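Local coordinates for protein galactan 1,3-beta-galactosidase (Phanerochaete chrysosporium, PDB 7BYS) that probably hydrolyses beta-1,3-linked galactan chains from their ends and carries a calcium-containing carbohydrate-binding module, at residues T238-N243 with G257-P262; T319-S324 with V332-H337; L357-G362 with Y417-D422; S364-V369 with D382-G387. One frame throughout, in Å; residues are numbered along the deposited sequence. Where two conformers were deposited one is given.

Interaction 1 (T238-N243 with G257-P262); sequences TWYSQN and GDRWRP
R259 reaches across to two successive backbone carbonyls, those of W239 and Y240. Its NE donates to Y240 O at 2.9 Å, in the carbonyl plane and on a lone pair. NH2 donates to W239 O at 2.9 Å and adds a weak bond to Y240 O. Both oxygens lie close to the guanidinium plane. CG of R259 is anti to the backbone N (chi1 175°), and the bend at chi3 turns the guanidinium back to the carbonyls. The Y240 ring lies against the arm of R259, with CD over one face toward its rim.

In a second side-chain bond, W260 NE1 donates to OE1 of Q242 at 2.9 Å, in the amide's carbonyl plane. The amide and indole planes are 89° apart. OE1 meets the indole edge, tilted from the ring plane, and the bond is bent (133°). D258 CB lies over one indole face, toward its rim. Behind these groups, Q242 and D258 form an antiparallel hydrogen-bonded pair, with Q242 O accepting from D258 N at 2.9 Å. This is the open end of the hairpin of strands 242-249 and 252-259, in a blade of the GH43 five-bladed propeller.

Further out, Q242 NE2 is hydrogen-bonded to S203 OG. Y240 OH bonds to D385 of the binding module, and a water joins it to W260 O. Q242 belongs to the galactose-binding site, empty here, with R82 and D137 close by. With its oxygen taken by W260 and its nitrogen by S203, the Q242 amide is probably held against rotation, consistent with W260 positioning it from the second shell.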
loop_
_atom_site.group_PDB
_atom_site.type_symbol
_atom_site.label_atom_id
_atom_site.label_comp_id
_atom_site.label_asym_id
_atom_site.label_seq_id
_atom_site.Cartn_x
_atom_site.Cartn_y
_atom_site.Cartn_z
ATOM N N THR A 238 3.103 9.333 4.117
ATOM C CA THR A 238 2.215 8.732 3.122
ATOM C C THR A 238 1.079 7.971 3.792
ATOM O O THR A 238 0.703 6.873 3.374
ATOM C CB THR A 238 2.957 7.872 2.091
ATOM O OG1 THR A 238 4.232 8.459 1.808
ATOM C CG2 THR A 238 2.182 7.829 0.779
ATOM N N TRP A 239 0.503 8.576 4.833
ATOM C CA TRP A 239 -0.549 7.910 5.600
ATOM C C TRP A 239 -0.088 6.525 6.048
ATOM O O TRP A 239 -0.833 5.542 5.995
ATOM C CB TRP A 239 -1.866 7.859 4.812
ATOM C CG TRP A 239 -2.427 9.232 4.547
ATOM C CD1 TRP A 239 -2.431 9.900 3.359
ATOM C CD2 TRP A 239 -3.014 10.118 5.510
ATOM N NE1 TRP A 239 -3.009 11.135 3.517
ATOM C CE2 TRP A 239 -3.388 11.290 4.824
ATOM C CE3 TRP A 239 -3.296 10.016 6.878
ATOM C CZ2 TRP A 239 -4.006 12.372 5.461
ATOM C CZ3 TRP A 239 -3.922 11.088 7.511
ATOM C CH2 TRP A 239 -4.272 12.246 6.799
ATOM N N TYR A 240 1.169 6.461 6.493
ATOM C CA TYR A 240 1.853 5.221 6.873
ATOM C C TYR A 240 1.765 4.157 5.769
ATOM O O TYR A 240 1.054 3.150 5.870
ATOM C CB TYR A 240 1.360 4.699 8.227
ATOM C CG TYR A 240 2.326 3.771 8.930
ATOM C CD1 TYR A 240 3.147 2.882 8.231
ATOM C CD2 TYR A 240 2.416 3.786 10.314
ATOM C CE1 TYR A 240 4.039 2.033 8.912
ATOM C CE2 TYR A 240 3.280 2.973 10.981
ATOM C CZ TYR A 240 4.079 2.099 10.298
ATOM O OH TYR A 240 4.929 1.313 11.020
ATOM N N SER A 241 2.537 4.393 4.708
ATOM C CA SER A 241 2.581 3.442 3.604
ATOM C C SER A 241 3.800 3.729 2.747
ATOM O O SER A 241 4.521 4.714 2.949
ATOM C CB SER A 241 1.283 3.474 2.787
ATOM O OG SER A 241 1.243 4.609 1.938
ATOM N N GLN A 242 4.020 2.842 1.780
ATOM C CA GLN A 242 5.092 2.970 0.804
ATOM C C GLN A 242 4.546 2.533 -0.543
ATOM O O GLN A 242 3.883 1.493 -0.638
ATOM C CB GLN A 242 6.284 2.086 1.170
ATOM C CG GLN A 242 7.474 2.289 0.241
ATOM C CD GLN A 242 8.642 1.395 0.574
ATOM O OE1 GLN A 242 8.469 0.287 1.076
ATOM N NE2 GLN A 242 9.854 1.879 0.306
ATOM N N ASN A 243 4.833 3.325 -1.577
ATOM C CA ASN A 243 4.321 3.056 -2.916
ATOM C C ASN A 243 4.625 1.628 -3.353
ATOM O O ASN A 243 5.696 1.083 -3.067
ATOM C CB ASN A 243 4.981 4.022 -3.897
ATOM C CG ASN A 243 4.292 4.036 -5.237
ATOM O OD1 ASN A 243 3.074 4.161 -5.312
ATOM N ND2 ASN A 243 5.062 3.923 -6.307
ATOM N N GLY A 257 -0.295 1.174 -2.112
ATOM C CA GLY A 257 0.872 1.085 -1.266
ATOM C C GLY A 257 0.783 -0.084 -0.297
ATOM O O GLY A 257 -0.270 -0.720 -0.130
ATOM N N ASP A 258 1.911 -0.351 0.351
ATOM C CA ASP A 258 2.021 -1.356 1.407
ATOM C C ASP A 258 2.258 -0.658 2.736
ATOM O O ASP A 258 3.022 0.308 2.807
ATOM C CB ASP A 258 3.240 -2.262 1.167
ATOM C CG ASP A 258 3.097 -3.134 -0.065
ATOM O OD1 ASP A 258 2.249 -4.045 -0.045
ATOM O OD2 ASP A 258 3.837 -2.901 -1.039
ATOM N N ARG A 259 1.622 -1.158 3.799
ATOM C CA ARG A 259 1.986 -0.780 5.166
ATOM C C ARG A 259 2.776 -1.960 5.716
ATOM O O ARG A 259 2.196 -2.963 6.139
ATOM C CB ARG A 259 0.763 -0.472 6.028
ATOM C CG ARG A 259 1.137 -0.193 7.492
ATOM C CD ARG A 259 -0.054 0.325 8.285
ATOM N NE ARG A 259 -0.499 1.593 7.727
ATOM C CZ ARG A 259 -1.739 2.064 7.772
ATOM N NH1 ARG A 259 -2.719 1.371 8.364
ATOM N NH2 ARG A 259 -2.008 3.226 7.198
ATOM N N TRP A 260 4.101 -1.853 5.668
ATOM C CA TRP A 260 4.957 -2.960 6.070
ATOM C C TRP A 260 4.957 -3.085 7.583
ATOM O O TRP A 260 5.129 -2.094 8.304
ATOM C CB TRP A 260 6.382 -2.706 5.590
ATOM C CG TRP A 260 6.514 -2.664 4.103
ATOM C CD1 TRP A 260 6.888 -1.594 3.354
ATOM C CD2 TRP A 260 6.292 -3.746 3.189
ATOM N NE1 TRP A 260 6.895 -1.930 2.024
ATOM C CE2 TRP A 260 6.546 -3.250 1.894
ATOM C CE3 TRP A 260 5.912 -5.087 3.337
ATOM C CZ2 TRP A 260 6.425 -4.038 0.751
ATOM C CZ3 TRP A 260 5.799 -5.874 2.199
ATOM C CH2 TRP A 260 6.057 -5.345 0.923
ATOM N N ARG A 261 4.788 -4.309 8.068
ATOM C CA ARG A 261 4.817 -4.586 9.501
ATOM C C ARG A 261 5.939 -5.588 9.740
ATOM O O ARG A 261 5.714 -6.804 9.678
ATOM C CB ARG A 261 3.471 -5.139 9.944
ATOM C CG ARG A 261 3.355 -5.180 11.435
ATOM C CD ARG A 261 1.983 -5.555 11.841
ATOM N NE ARG A 261 1.907 -5.621 13.290
ATOM C CZ ARG A 261 0.780 -5.840 13.942
ATOM N NH1 ARG A 261 -0.340 -6.005 13.255
ATOM N NH2 ARG A 261 0.776 -5.889 15.269
ATOM N N PRO A 262 7.170 -5.122 9.998
ATOM C CA PRO A 262 8.316 -6.055 10.056
ATOM C C PRO A 262 8.178 -7.195 11.053
ATOM O O PRO A 262 8.657 -8.298 10.764
ATOM C CB PRO A 262 9.505 -5.145 10.397
ATOM C CG PRO A 262 9.092 -3.797 9.949
ATOM C CD PRO A 262 7.593 -3.717 10.121
HETATM O O HOH W 1 4.169 -1.320 10.605
HETATM O O HOH W 2 5.671 -0.904 -0.816
#

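Interaction 2 (T319-S324 with V332-H337); sequences TILSGS and VGYLGH
The Y334 ring is approached at its edge, near the ring plane, by CD2 of L321, which lies 4.4 Å from CE1. T319 comes to the same side chain obliquely, with OG1 3.2 Å from CD1. Y334 was deposited in two conformers, so these two approaches are tentative.

The backbone pairing is firmer. T319 and G333 form an antiparallel hydrogen-bonded pair. G333 N donates to T319 O at 2.8 Å, and T319 N donates to G333 O at 3.0 Å. L321 leans over the strand of G333. Its CG lies beside the backbone N (chi1 -55°), and this brings CD1 to 3.8 Å from G333 CA. A side chain at G333 would collide with this methyl group. L321 also touches D420. Were L321 an alanine, G333 CA would probably lose the methyl packed on it, leaving a gap beside D420.

I320 and V332, a non-hydrogen-bonded pair, lie on the face opposite T319. CD1 of I320 meets CG2 of V332 at 3.9 Å. V332 goes on to V341, while I320 rests on E310 of the calcium site.

The two strands make a small hairpin of the CBM35-type module. After G333 the chain leaves the strand. Y334 is a galactose-binding residue, though no galactose is bound here. Its backbone N is hydrogen-bonded to a citrate, probably from the crystallisation liquor. The two backbone bonds fix G333, the residue before Y334. Together with the apolar contacts of I320 and L321 they hold the hairpin, while the contacts of the ring remain doubtful.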
loop_
_atom_site.group_PDB
_atom_site.type_symbol
_atom_site.label_atom_id
_atom_site.label_comp_id
_atom_site.label_asym_id
_atom_site.label_seq_id
_atom_site.Cartn_x
_atom_site.Cartn_y
_atom_site.Cartn_z
ATOM N N THR A 319 -7.914 11.172 30.252
ATOM C CA THR A 319 -7.824 12.628 30.345
ATOM C C THR A 319 -7.916 13.251 28.957
ATOM O O THR A 319 -7.878 12.556 27.940
ATOM C CB THR A 319 -6.504 13.079 30.990
ATOM O OG1 THR A 319 -5.416 12.674 30.158
ATOM C CG2 THR A 319 -6.320 12.467 32.378
ATOM N N ILE A 320 -8.049 14.581 28.928
ATOM C CA ILE A 320 -8.115 15.352 27.686
ATOM C C ILE A 320 -6.754 15.977 27.405
ATOM O O ILE A 320 -6.218 16.725 28.233
ATOM C CB ILE A 320 -9.192 16.446 27.758
ATOM C CG1 ILE A 320 -10.569 15.827 28.022
ATOM C CG2 ILE A 320 -9.181 17.258 26.465
ATOM C CD1 ILE A 320 -11.002 14.855 26.970
ATOM N N LEU A 321 -6.217 15.703 26.222
ATOM C CA LEU A 321 -4.955 16.255 25.755
ATOM C C LEU A 321 -5.223 17.297 24.684
ATOM O O LEU A 321 -6.193 17.199 23.932
ATOM C CB LEU A 321 -4.083 15.161 25.142
ATOM C CG LEU A 321 -3.818 13.978 26.065
ATOM C CD1 LEU A 321 -2.836 13.003 25.448
ATOM C CD2 LEU A 321 -3.334 14.462 27.434
ATOM N N SER A 322 -4.344 18.288 24.605
ATOM C CA SER A 322 -4.424 19.329 23.596
ATOM C C SER A 322 -3.268 19.191 22.617
ATOM O O SER A 322 -2.146 18.864 23.009
ATOM C CB SER A 322 -4.351 20.709 24.250
ATOM O OG SER A 322 -5.544 20.981 24.967
ATOM N N GLY A 323 -3.538 19.464 21.346
ATOM C CA GLY A 323 -2.485 19.421 20.354
ATOM C C GLY A 323 -2.972 19.880 18.998
ATOM O O GLY A 323 -4.129 19.639 18.629
ATOM N N SER A 324 -2.091 20.542 18.243
ATOM C CA SER A 324 -2.454 21.075 16.936
ATOM C C SER A 324 -2.701 19.988 15.895
ATOM O O SER A 324 -3.306 20.273 14.859
ATOM C CB SER A 324 -1.365 22.019 16.424
ATOM O OG SER A 324 -0.218 21.293 16.017
ATOM N N VAL A 332 -8.263 12.217 23.572
ATOM C CA VAL A 332 -8.354 11.537 24.861
ATOM C C VAL A 332 -7.093 10.706 25.045
ATOM O O VAL A 332 -6.775 9.842 24.213
ATOM C CB VAL A 332 -9.621 10.678 24.969
ATOM C CG1 VAL A 332 -9.602 9.874 26.272
ATOM C CG2 VAL A 332 -10.851 11.567 24.918
ATOM N N GLY A 333 -6.359 10.988 26.120
ATOM C CA GLY A 333 -5.173 10.249 26.478
ATOM C C GLY A 333 -5.391 9.405 27.725
ATOM O O GLY A 333 -6.469 9.358 28.309
ATOM N N TYR A 334 -4.325 8.716 28.115
ATOM C CA TYR A 334 -4.372 7.806 29.257
ATOM C C TYR A 334 -5.517 6.799 29.117
ATOM O O TYR A 334 -6.236 6.483 30.072
ATOM C CB TYR A 334 -4.352 8.563 30.593
ATOM C CG TYR A 334 -3.089 9.403 30.755
ATOM C CD1 TYR A 334 -2.928 10.599 30.059
ATOM C CD2 TYR A 334 -2.046 8.983 31.572
ATOM C CE1 TYR A 334 -1.782 11.360 30.183
ATOM C CE2 TYR A 334 -0.893 9.742 31.706
ATOM C CZ TYR A 334 -0.766 10.926 31.006
ATOM O OH TYR A 334 0.377 11.684 31.137
ATOM N N LEU A 335 -5.704 6.311 27.891
ATOM C CA LEU A 335 -6.666 5.262 27.600
ATOM C C LEU A 335 -6.001 3.916 27.783
ATOM O O LEU A 335 -4.816 3.741 27.487
ATOM C CB LEU A 335 -7.160 5.357 26.158
ATOM C CG LEU A 335 -8.195 6.444 25.910
ATOM C CD1 LEU A 335 -8.466 6.541 24.399
ATOM C CD2 LEU A 335 -9.484 6.197 26.699
ATOM N N GLY A 336 -6.787 2.950 28.249
ATOM C CA GLY A 336 -6.232 1.707 28.730
ATOM C C GLY A 336 -5.650 1.918 30.108
ATOM O O GLY A 336 -5.623 3.026 30.641
ATOM N N HIS A 337 -5.163 0.824 30.692
ATOM C CA HIS A 337 -4.566 0.873 32.019
ATOM C C HIS A 337 -5.480 1.621 32.988
ATOM O O HIS A 337 -5.064 2.529 33.712
ATOM C CB HIS A 337 -3.173 1.507 31.952
ATOM C CG HIS A 337 -2.347 1.294 33.180
ATOM N ND1 HIS A 337 -2.482 2.068 34.313
ATOM C CD2 HIS A 337 -1.368 0.399 33.451
ATOM C CE1 HIS A 337 -1.626 1.656 35.230
ATOM N NE2 HIS A 337 -0.938 0.643 34.733
#

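Interaction 3 (L357-G362 with Y417-D422); sequences LYFANG and YAADLD. With CA (calcium ion), chain F.
F359 turns its CG between the backbone N and the carbonyl carbon (chi1 66°), which sets CD1 3.6 Å from the methyl CB of A419. The ring is oblique to that methyl group. A419 CB also lies 3.3 Å from A360 O and touches N361 CB, so it touches three successive residues. L421 has its CG anti to the backbone N (chi1 -170°), and its CD1 comes to 3.5 Å from Y358 O.

Y358 O also accepts a hydrogen bond from D422 N at 2.8 Å. A360 and D420 form the hydrogen-bonded pair. D420 O receives A360 N at 2.9 Å, and D420 N donates to A360 O at 3.1 Å. These are neighbouring antiparallel strands, 352-360 and 420-426, in one sheet of the CBM35 beta-sandwich. F359 and L421 share the face turned to the interior, while A360 and D420 share the other. D420 is a galactose-binding residue, with no sugar bound here.

The carboxylate of D422 extends past the pairing to the calcium ion. OD1 binds it at 2.3 Å, and the backbone O of D422 binds it at 2.5 Å. E308, E310, S327 and K330 complete the site, the last two through backbone oxygens.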
loop_
_atom_site.group_PDB
_atom_site.type_symbol
_atom_site.label_atom_id
_atom_site.label_comp_id
_atom_site.label_asym_id
_atom_site.label_seq_id
_atom_site.Cartn_x
_atom_site.Cartn_y
_atom_site.Cartn_z
ATOM N N LEU A 357 -10.882 4.880 13.235
ATOM C CA LEU A 357 -10.377 5.379 14.509
ATOM C C LEU A 357 -9.176 6.277 14.225
ATOM O O LEU A 357 -8.155 5.805 13.712
ATOM C CB LEU A 357 -9.980 4.224 15.429
ATOM C CG LEU A 357 -10.945 3.044 15.569
ATOM C CD1 LEU A 357 -10.379 2.014 16.548
ATOM C CD2 LEU A 357 -12.319 3.511 15.993
ATOM N N TYR A 358 -9.314 7.568 14.533
ATOM C CA TYR A 358 -8.237 8.539 14.354
ATOM C C TYR A 358 -7.485 8.673 15.671
ATOM O O TYR A 358 -8.076 9.019 16.701
ATOM C CB TYR A 358 -8.797 9.887 13.910
ATOM C CG TYR A 358 -9.210 9.912 12.464
ATOM C CD1 TYR A 358 -10.333 9.213 12.019
ATOM C CD2 TYR A 358 -8.475 10.638 11.538
ATOM C CE1 TYR A 358 -10.690 9.222 10.669
ATOM C CE2 TYR A 358 -8.830 10.659 10.200
ATOM C CZ TYR A 358 -9.927 9.945 9.782
ATOM O OH TYR A 358 -10.256 9.985 8.443
ATOM N N PHE A 359 -6.188 8.394 15.650
ATOM C CA PHE A 359 -5.409 8.320 16.876
ATOM C C PHE A 359 -4.005 8.850 16.606
ATOM O O PHE A 359 -3.563 8.943 15.456
ATOM C CB PHE A 359 -5.314 6.863 17.362
ATOM C CG PHE A 359 -4.527 5.996 16.425
ATOM C CD1 PHE A 359 -3.154 5.871 16.569
ATOM C CD2 PHE A 359 -5.152 5.380 15.345
ATOM C CE1 PHE A 359 -2.421 5.114 15.679
ATOM C CE2 PHE A 359 -4.425 4.617 14.452
ATOM C CZ PHE A 359 -3.056 4.488 14.618
ATOM N N ALA A 360 -3.292 9.180 17.677
ATOM C CA ALA A 360 -1.872 9.491 17.610
ATOM C C ALA A 360 -1.128 8.503 18.491
ATOM O O ALA A 360 -1.558 8.215 19.611
ATOM C CB ALA A 360 -1.602 10.925 18.087
ATOM N N ASN A 361 -0.023 7.971 17.989
ATOM C CA ASN A 361 0.798 7.028 18.751
ATOM C C ASN A 361 2.248 7.441 18.534
ATOM O O ASN A 361 2.842 7.113 17.501
ATOM C CB ASN A 361 0.548 5.599 18.289
ATOM C CG ASN A 361 1.505 4.597 18.913
ATOM O OD1 ASN A 361 2.232 4.906 19.863
ATOM N ND2 ASN A 361 1.508 3.386 18.383
ATOM N N GLY A 362 2.819 8.146 19.509
ATOM C CA GLY A 362 4.185 8.610 19.373
ATOM C C GLY A 362 5.264 7.603 19.694
ATOM O O GLY A 362 6.447 7.965 19.682
ATOM N N TYR A 417 -1.412 0.851 27.861
ATOM C CA TYR A 417 -2.010 2.078 27.352
ATOM C C TYR A 417 -2.275 1.960 25.853
ATOM O O TYR A 417 -1.405 1.538 25.079
ATOM C CB TYR A 417 -1.077 3.258 27.599
ATOM C CG TYR A 417 -1.050 3.733 29.030
ATOM C CD1 TYR A 417 -2.124 4.424 29.571
ATOM C CD2 TYR A 417 0.049 3.491 29.838
ATOM C CE1 TYR A 417 -2.101 4.864 30.884
ATOM C CE2 TYR A 417 0.081 3.931 31.151
ATOM C CZ TYR A 417 -0.995 4.613 31.667
ATOM O OH TYR A 417 -0.963 5.049 32.974
ATOM N N ALA A 418 -3.484 2.343 25.444
ATOM C CA ALA A 418 -3.820 2.479 24.036
ATOM C C ALA A 418 -3.229 3.772 23.494
ATOM O O ALA A 418 -2.669 4.585 24.230
ATOM C CB ALA A 418 -5.341 2.503 23.847
ATOM N N ALA A 419 -3.356 3.969 22.184
ATOM C CA ALA A 419 -2.964 5.256 21.636
ATOM C C ALA A 419 -3.977 6.333 22.020
ATOM O O ALA A 419 -5.094 6.048 22.456
ATOM C CB ALA A 419 -2.833 5.187 20.108
ATOM N N ASP A 420 -3.564 7.586 21.876
ATOM C CA ASP A 420 -4.459 8.705 22.140
ATOM C C ASP A 420 -5.516 8.805 21.046
ATOM O O ASP A 420 -5.188 8.837 19.854
ATOM C CB ASP A 420 -3.665 10.009 22.224
ATOM C CG ASP A 420 -2.682 10.022 23.378
ATOM O OD1 ASP A 420 -2.875 9.251 24.335
ATOM O OD2 ASP A 420 -1.714 10.818 23.325
ATOM N N LEU A 421 -6.786 8.884 21.438
ATOM C CA LEU A 421 -7.893 8.843 20.486
ATOM C C LEU A 421 -8.391 10.253 20.197
ATOM O O LEU A 421 -8.812 10.970 21.109
ATOM C CB LEU A 421 -9.027 7.970 21.024
ATOM C CG LEU A 421 -10.139 7.644 20.019
ATOM C CD1 LEU A 421 -9.644 6.742 18.876
ATOM C CD2 LEU A 421 -11.319 6.988 20.732
ATOM N N ASP A 422 -8.347 10.644 18.921
ATOM C CA ASP A 422 -8.740 11.972 18.469
ATOM C C ASP A 422 -10.231 12.037 18.167
ATOM O O ASP A 422 -10.932 12.913 18.684
ATOM C CB ASP A 422 -7.935 12.320 17.205
ATOM C CG ASP A 422 -8.212 13.706 16.685
ATOM O OD1 ASP A 422 -8.939 14.478 17.331
ATOM O OD2 ASP A 422 -7.684 14.036 15.600
HETATM CA CA CA F . -10.509 15.423 18.749
#

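Interaction 4 (S364-V369 with D382-G387); sequences STYRNV and DQPDSG. With NAG (2-acetamido-2-deoxy-beta-D-glucopyranose), chain E.
The beta-hairpin of strands 367-373 and 379-383 pairs R367 with Q383 at the edge of one sheet of the CBM35 module. R367 N donates to Q383 O at 2.9 Å, and Q383 N returns a bond to R367 O at 2.8 Å.

Next to this pair, the Y366 ring lies on P384. P384 CA stands 3.5 Å from the ring centroid, almost on the normal, as a CH-pi contact. CB of the proline meets CZ at 3.6 Å. D382 CB approaches the ring's edge; its OD2 forms a salt bridge with R261. Y366 touches Y240 and R261 of the catalytic domain. With an alanine at Y366, P384 would probably lose the ring face against its CA and CB, and a gap would open toward Y240 and R261.

Q383 runs extended beyond CG and passes V369, with OE1 3.5 Å from V369 CB and hydrogen-bonded to A419 N.

On the outer side, N368 ND2 is bonded covalently to C1 of an N-acetylglucosamine. OD1 of N368 is held by N416 ND2. R367 points to the other face. D363 forms a salt bridge with its NE and A418 O takes a bond from NH1, which probably holds the guanidinium in place. Here NH2 is hydrogen-bonded to a citrate; R367 is a galactose-binding residue. The result is an edge hairpin of a beta-sandwich carbohydrate-binding module, with a ligand-binding arginine next to the glycosylated asparagine.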
loop_
_atom_site.group_PDB
_atom_site.type_symbol
_atom_site.label_atom_id
_atom_site.label_comp_id
_atom_site.label_asym_id
_atom_site.label_seq_id
_atom_site.Cartn_x
_atom_site.Cartn_y
_atom_site.Cartn_z
ATOM N N SER A 364 7.712 4.248 19.040
ATOM C CA SER A 364 8.326 3.652 17.862
ATOM C C SER A 364 7.657 2.340 17.487
ATOM O O SER A 364 7.972 1.776 16.435
ATOM C CB SER A 364 9.808 3.383 18.120
ATOM O OG SER A 364 9.967 2.571 19.269
ATOM N N THR A 365 6.745 1.854 18.328
ATOM C CA THR A 365 6.135 0.541 18.223
ATOM C C THR A 365 4.617 0.689 18.266
ATOM O O THR A 365 4.077 1.747 18.599
ATOM C CB THR A 365 6.626 -0.377 19.357
ATOM O OG1 THR A 365 6.543 0.316 20.607
ATOM C CG2 THR A 365 8.082 -0.785 19.119
ATOM N N TYR A 366 3.934 -0.399 17.917
ATOM C CA TYR A 366 2.480 -0.403 17.869
ATOM C C TYR A 366 1.889 -0.377 19.273
ATOM O O TYR A 366 2.481 -0.864 20.237
ATOM C CB TYR A 366 1.986 -1.694 17.224
ATOM C CG TYR A 366 1.944 -1.698 15.719
ATOM C CD1 TYR A 366 3.002 -1.210 14.967
ATOM C CD2 TYR A 366 0.831 -2.183 15.048
ATOM C CE1 TYR A 366 2.959 -1.225 13.579
ATOM C CE2 TYR A 366 0.776 -2.206 13.665
ATOM C CZ TYR A 366 1.836 -1.721 12.939
ATOM O OH TYR A 366 1.763 -1.743 11.556
ATOM N N ARG A 367 0.698 0.195 19.371
ATOM C CA ARG A 367 -0.194 -0.002 20.502
ATOM C C ARG A 367 -1.445 -0.708 19.989
ATOM O O ARG A 367 -1.535 -1.084 18.818
ATOM C CB ARG A 367 -0.529 1.340 21.155
ATOM C CG ARG A 367 0.678 2.023 21.767
ATOM C CD ARG A 367 0.239 3.193 22.608
ATOM N NE ARG A 367 1.382 3.929 23.138
ATOM C CZ ARG A 367 1.302 4.837 24.102
ATOM N NH1 ARG A 367 0.133 5.117 24.672
ATOM N NH2 ARG A 367 2.398 5.464 24.505
ATOM N N ASN A 368 -2.423 -0.890 20.867
ATOM C CA ASN A 368 -3.731 -1.360 20.427
ATOM C C ASN A 368 -4.775 -0.812 21.376
ATOM O O ASN A 368 -4.460 -0.273 22.436
ATOM C CB ASN A 368 -3.801 -2.881 20.398
ATOM C CG ASN A 368 -3.026 -3.465 21.494
ATOM O OD1 ASN A 368 -3.423 -3.368 22.653
ATOM N ND2 ASN A 368 -1.883 -4.049 21.164
ATOM N N VAL A 369 -6.032 -0.951 20.972
ATOM C CA VAL A 369 -7.153 -0.427 21.741
ATOM C C VAL A 369 -8.280 -1.450 21.692
ATOM O O VAL A 369 -8.563 -2.030 20.639
ATOM C CB VAL A 369 -7.590 0.972 21.241
ATOM C CG1 VAL A 369 -8.170 0.910 19.824
ATOM C CG2 VAL A 369 -8.581 1.618 22.238
ATOM N N ASP A 382 -5.332 -2.886 16.223
ATOM C CA ASP A 382 -3.930 -2.489 16.188
ATOM C C ASP A 382 -3.807 -1.016 15.828
ATOM O O ASP A 382 -4.480 -0.524 14.915
ATOM C CB ASP A 382 -3.201 -3.272 15.100
ATOM C CG ASP A 382 -3.057 -4.741 15.423
ATOM O OD1 ASP A 382 -2.853 -5.076 16.609
ATOM O OD2 ASP A 382 -3.135 -5.554 14.472
ATOM N N GLN A 383 -2.906 -0.320 16.525
ATOM C CA GLN A 383 -2.647 1.105 16.322
ATOM C C GLN A 383 -1.171 1.292 15.997
ATOM O O GLN A 383 -0.324 1.396 16.905
ATOM C CB GLN A 383 -3.071 1.915 17.547
ATOM C CG GLN A 383 -4.565 1.830 17.786
ATOM C CD GLN A 383 -4.988 2.526 19.062
ATOM O OE1 GLN A 383 -4.478 2.225 20.137
ATOM N NE2 GLN A 383 -5.891 3.486 18.941
ATOM N N PRO A 384 -0.817 1.354 14.712
ATOM C CA PRO A 384 0.586 1.563 14.339
ATOM C C PRO A 384 1.142 2.844 14.943
ATOM O O PRO A 384 0.406 3.783 15.279
ATOM C CB PRO A 384 0.537 1.665 12.806
ATOM C CG PRO A 384 -0.719 0.939 12.406
ATOM C CD PRO A 384 -1.700 1.171 13.544
ATOM N N ASP A 385 2.473 2.888 15.067
ATOM C CA ASP A 385 3.135 4.154 15.358
ATOM C C ASP A 385 2.701 5.178 14.317
ATOM O O ASP A 385 2.651 4.879 13.124
ATOM C CB ASP A 385 4.654 3.972 15.318
ATOM C CG ASP A 385 5.152 3.352 14.018
ATOM O OD1 ASP A 385 4.839 2.177 13.749
ATOM O OD2 ASP A 385 5.871 4.049 13.267
ATOM N N SER A 386 2.336 6.369 14.760
ATOM C CA SER A 386 1.808 7.355 13.829
ATOM C C SER A 386 2.840 8.364 13.343
ATOM O O SER A 386 2.543 9.128 12.419
ATOM C CB SER A 386 0.590 8.056 14.433
ATOM O OG SER A 386 1.026 8.933 15.459
ATOM N N GLY A 387 4.043 8.372 13.917
ATOM C CA GLY A 387 5.093 9.304 13.556
ATOM C C GLY A 387 5.403 10.313 14.643
ATOM O O GLY A 387 6.494 10.903 14.635
HETATM C C1 NAG E . -0.996 -4.581 22.156
HETATM C C2 NAG E . -0.252 -5.833 21.718
HETATM C C3 NAG E . 0.811 -6.203 22.692
HETATM C C4 NAG E . 1.758 -5.066 22.953
HETATM C C5 NAG E . 1.012 -3.818 23.413
HETATM C C6 NAG E . 1.979 -2.677 23.513
HETATM C C7 NAG E . -1.465 -7.594 20.306
HETATM C C8 NAG E . -2.486 -8.730 20.171
HETATM N N2 NAG E . -1.253 -6.942 21.597
HETATM O O3 NAG E . 1.558 -7.327 22.149
HETATM O O4 NAG E . 2.690 -5.421 23.978
HETATM O O5 NAG E . -0.042 -3.457 22.458
HETATM O O6 NAG E . 1.307 -1.550 24.014
HETATM O O7 NAG E . -0.843 -7.245 19.359
HETATM O O HOH W 3 6.218 0.100 14.718
HETATM O O HOH W 4 -0.913 -4.013 18.307
#

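Overall arrangement
From the N terminus, interaction 1 comes first and closes the short 242-249/252-259 hairpin of the propeller. Interaction 2 then closes another hairpin, 319-324 with 332-337, in the binding module. Interaction 3 closes a longer loop, from 357-362 to 417-422, and interaction 4 lies wholly within that loop as its own hairpin. No contacts cross. Interactions 2 and 3 touch through backbone bonds from V332 to L421 and from L335 to A418. Interactions 3 and 4 join through N361 with S386, among further contacts. Interaction 4 also meets interaction 1, through R261 with D382 and other contacts, and so ties the catalytic propeller to the module.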